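Local coordinates for engineered Protein OR366 (Synthetic construct, PDB 4RZP) that is a designed armadillo-repeat protein of no established function, a helical solenoid that may resemble peptide-binding natural relatives, at residues D56-Q61 and D99-Q104. Sequence-based numbering, arbitrary orientation.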
ATOM      1  N   ASP A  56     -10.139 -18.263   5.031  1.00 77.04           N
ATOM      2  CA  ASP A  56      -8.906 -18.375   5.834  1.00 66.06           C
ATOM      3  C   ASP A  56      -7.979 -19.415   5.207  1.00 54.25           C
ATOM      4  O   ASP A  56      -7.825 -20.532   5.707  1.00 49.22           O
ATOM      5  CB  ASP A  56      -9.199 -18.715   7.307  1.00 63.95           C
ATOM      6  CG  ASP A  56      -8.243 -17.992   8.283  1.00 73.12           C
ATOM      7  OD1 ASP A  56      -7.914 -16.812   8.011  1.00 88.23           O
ATOM      8  OD2 ASP A  56      -7.841 -18.582   9.321  1.00 58.96           O
ATOM      9  N   ASP A  57      -7.372 -19.009   4.096  1.00 49.09           N
ATOM     10  CA  ASP A  57      -6.489 -19.855   3.327  1.00 47.52           C
ATOM     11  C   ASP A  57      -5.378 -18.974   2.792  1.00 44.18           C
ATOM     12  O   ASP A  57      -5.477 -18.415   1.698  1.00 47.67           O
ATOM     13  CB  ASP A  57      -7.251 -20.550   2.198  1.00 58.11           C
ATOM     14  CG  ASP A  57      -6.429 -21.619   1.505  1.00 68.52           C
ATOM     15  OD1 ASP A  57      -5.197 -21.681   1.746  1.00 71.14           O
ATOM     16  OD2 ASP A  57      -7.020 -22.375   0.688  1.00 70.61           O
ATOM     17  N   SER A  58      -4.335 -18.852   3.600  1.00 40.41           N
ATOM     18  CA  SER A  58      -3.200 -17.992   3.342  1.00 43.43           C
ATOM     19  C   SER A  58      -2.821 -17.844   1.865  1.00 50.71           C
ATOM     20  O   SER A  58      -2.732 -16.725   1.347  1.00 62.74           O
ATOM     21  CB  SER A  58      -2.007 -18.521   4.118  1.00 54.15           C
ATOM     22  OG  SER A  58      -0.928 -17.629   4.016  1.00 63.95           O
ATOM     23  N   LYS A  59      -2.622 -18.971   1.187  1.00 52.62           N
ATOM     24  CA  LYS A  59      -2.183 -18.936  -0.207  1.00 54.90           C
ATOM     25  C   LYS A  59      -3.271 -18.336  -1.095  1.00 62.17           C
ATOM     26  O   LYS A  59      -2.976 -17.553  -2.003  1.00 59.08           O
ATOM     27  CB  LYS A  59      -1.773 -20.337  -0.702  1.00 46.13           C
ATOM     28  CG  LYS A  59      -2.845 -21.421  -0.606  1.00 49.04           C
ATOM     29  CD  LYS A  59      -2.383 -22.725  -1.315  1.00 50.24           C
ATOM     30  CE  LYS A  59      -3.405 -23.856  -1.186  1.00 46.34           C
ATOM     31  NZ  LYS A  59      -3.655 -24.224   0.260  1.00 46.16           N
ATOM     32  N   VAL A  60      -4.529 -18.664  -0.824  1.00 66.17           N
ATOM     33  CA  VAL A  60      -5.615 -18.082  -1.611  1.00 64.22           C
ATOM     34  C   VAL A  60      -5.694 -16.578  -1.417  1.00 51.49           C
ATOM     35  O   VAL A  60      -5.582 -15.832  -2.374  1.00 44.39           O
ATOM     36  CB  VAL A  60      -6.962 -18.707  -1.277  1.00 60.35           C
ATOM     37  CG1 VAL A  60      -8.099 -17.886  -1.900  1.00 48.14           C
ATOM     38  CG2 VAL A  60      -6.975 -20.148  -1.787  1.00 57.99           C
ATOM     39  N   GLN A  61      -5.876 -16.135  -0.184  1.00 46.10           N
ATOM     40  CA  GLN A  61      -5.790 -14.714   0.104  1.00 44.45           C
ATOM     41  C   GLN A  61      -4.623 -14.010  -0.606  1.00 44.42           C
ATOM     42  O   GLN A  61      -4.818 -12.969  -1.235  1.00 48.93           O
ATOM     43  CB  GLN A  61      -5.691 -14.508   1.608  1.00 42.26           C
ATOM     44  CG  GLN A  61      -7.010 -14.678   2.278  1.00 40.35           C
ATOM     45  CD  GLN A  61      -6.855 -14.984   3.727  1.00 50.72           C
ATOM     46  OE1 GLN A  61      -6.150 -15.924   4.082  1.00 63.47           O
ATOM     47  NE2 GLN A  61      -7.551 -14.242   4.583  1.00 55.54           N
ATOM     48  N   ASP A  99       0.232 -12.821   8.993  1.00 60.90           N
ATOM     49  CA  ASP A  99       0.508 -13.659   7.858  1.00 63.26           C
ATOM     50  C   ASP A  99       1.390 -12.816   6.952  1.00 68.16           C
ATOM     51  O   ASP A  99       0.898 -11.906   6.274  1.00 78.01           O
ATOM     52  CB  ASP A  99      -0.786 -14.059   7.155  1.00 57.53           C
ATOM     53  CG  ASP A  99      -0.621 -15.266   6.286  1.00 57.65           C
ATOM     54  OD1 ASP A  99       0.449 -15.399   5.661  1.00 63.92           O
ATOM     55  OD2 ASP A  99      -1.596 -16.039   6.170  1.00 62.03           O
ATOM     56  N   SER A 100       2.684 -13.100   6.958  1.00 61.71           N
ATOM     57  CA  SER A 100       3.652 -12.282   6.236  1.00 62.47           C
ATOM     58  C   SER A 100       3.212 -11.970   4.800  1.00 63.06           C
ATOM     59  O   SER A 100       2.949 -10.819   4.456  1.00 70.64           O
ATOM     60  CB  SER A 100       5.017 -12.976   6.223  1.00 65.98           C
ATOM     61  OG  SER A 100       6.018 -12.124   5.702  1.00 60.02           O
ATOM     62  N   LYS A 101       3.108 -12.993   3.968  1.00 62.33           N
ATOM     63  CA  LYS A 101       2.832 -12.758   2.561  1.00 60.99           C
ATOM     64  C   LYS A 101       1.452 -12.143   2.327  1.00 61.44           C
ATOM     65  O   LYS A 101       1.245 -11.484   1.314  1.00 54.23           O
ATOM     66  CB  LYS A 101       2.975 -14.059   1.764  1.00 56.68           C
ATOM     67  CG  LYS A 101       2.045 -15.183   2.197  1.00 61.81           C
ATOM     68  CD  LYS A 101       2.129 -16.349   1.210  1.00 62.63           C
ATOM     69  CE  LYS A 101       1.216 -17.506   1.590  1.00 56.05           C
ATOM     70  NZ  LYS A 101       1.586 -17.969   2.950  1.00 50.89           N
ATOM     71  N   VAL A 102       0.517 -12.335   3.255  1.00 66.55           N
ATOM     72  CA  VAL A 102      -0.827 -11.792   3.063  1.00 62.70           C
ATOM     73  C   VAL A 102      -0.887 -10.344   3.499  1.00 55.27           C
ATOM     74  O   VAL A 102      -1.443  -9.504   2.791  1.00 61.92           O
ATOM     75  CB  VAL A 102      -1.889 -12.604   3.805  1.00 68.60           C
ATOM     76  CG1 VAL A 102      -3.168 -11.803   3.966  1.00 68.35           C
ATOM     77  CG2 VAL A 102      -2.171 -13.888   3.038  1.00 66.59           C
ATOM     78  N   GLN A 103      -0.296 -10.030   4.645  1.00 51.34           N
ATOM     79  CA  GLN A 103      -0.158  -8.617   5.013  1.00 53.04           C
ATOM     80  C   GLN A 103       0.567  -7.845   3.897  1.00 56.22           C
ATOM     81  O   GLN A 103       0.191  -6.727   3.541  1.00 54.10           O
ATOM     82  CB  GLN A 103       0.588  -8.467   6.335  1.00 49.52           C
ATOM     83  CG  GLN A 103      -0.203  -8.982   7.533  1.00 50.70           C
ATOM     84  CD  GLN A 103       0.652  -9.098   8.772  1.00 49.80           C
ATOM     85  OE1 GLN A 103       1.765  -9.619   8.711  1.00 48.56           O
ATOM     86  NE2 GLN A 103       0.132  -8.638   9.911  1.00 53.96           N
ATOM     87  N   GLN A 104       1.588  -8.468   3.327  1.00 50.73           N
ATOM     88  CA  GLN A 104       2.363  -7.853   2.268  1.00 41.22           C
ATOM     89  C   GLN A 104       1.543  -7.477   1.041  1.00 49.65           C
ATOM     90  O   GLN A 104       1.655  -6.361   0.553  1.00 57.00           O
ATOM     91  CB  GLN A 104       3.485  -8.788   1.860  1.00 52.57           C
ATOM     92  CG  GLN A 104       4.838  -8.117   1.787  1.00 69.00           C
ATOM     93  CD  GLN A 104       5.899  -9.030   1.214  1.00 73.87           C
ATOM     94  OE1 GLN A 104       6.093 -10.164   1.685  1.00 70.53           O
ATOM     95  NE2 GLN A 104       6.603  -8.541   0.199  1.00 76.04           N
TER
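Gln61 and Val102 bring the two backbones nearest, their CA atoms 6.5 Å apart, where the first turns of helices 58-71 and 100-113 lie side by side. Asp99 occupies the N-cap position of the second helix, yet its carboxylate makes no capping bond and reaches across to Ser58 instead. Ser58 OG donates to Asp99 OD2 at 2.8 Å, meeting the syn lone pair, on the side of OD1. Ser58 OG also accepts a hydrogen bond from Lys101 NZ, 2.8 Å away. A hydroxyl can donate and accept at once, and chi1 of -173°, with OG anti to the backbone N, points it across to both partners. Lysine supplies the length: its chain is extended through chi2 and chi3, then bent at chi4 (-58°), which turns NZ onto the hydroxyl, while Lys101 NZ and Asp99 OD1 form a long salt bridge of 3.9 Å. With an alanine in place of Ser58 the hydroxyl is gone, and Asp99 OD2 and Lys101 NZ are likely to lose the partner they share across the interface. Next to this polar group, Val102 CG2 packs against Gln61 CB at 3.8 Å; Gln61 NE2 donates to Leu53 O and OE1 accepts a weak bond from Asp57 N. Leu94 of helix 87-94 touches both Gln61 and Val102, extending the apolar packing. Such side-by-side stacking of equivalent helices from successive repeats is characteristic of the armadillo solenoid.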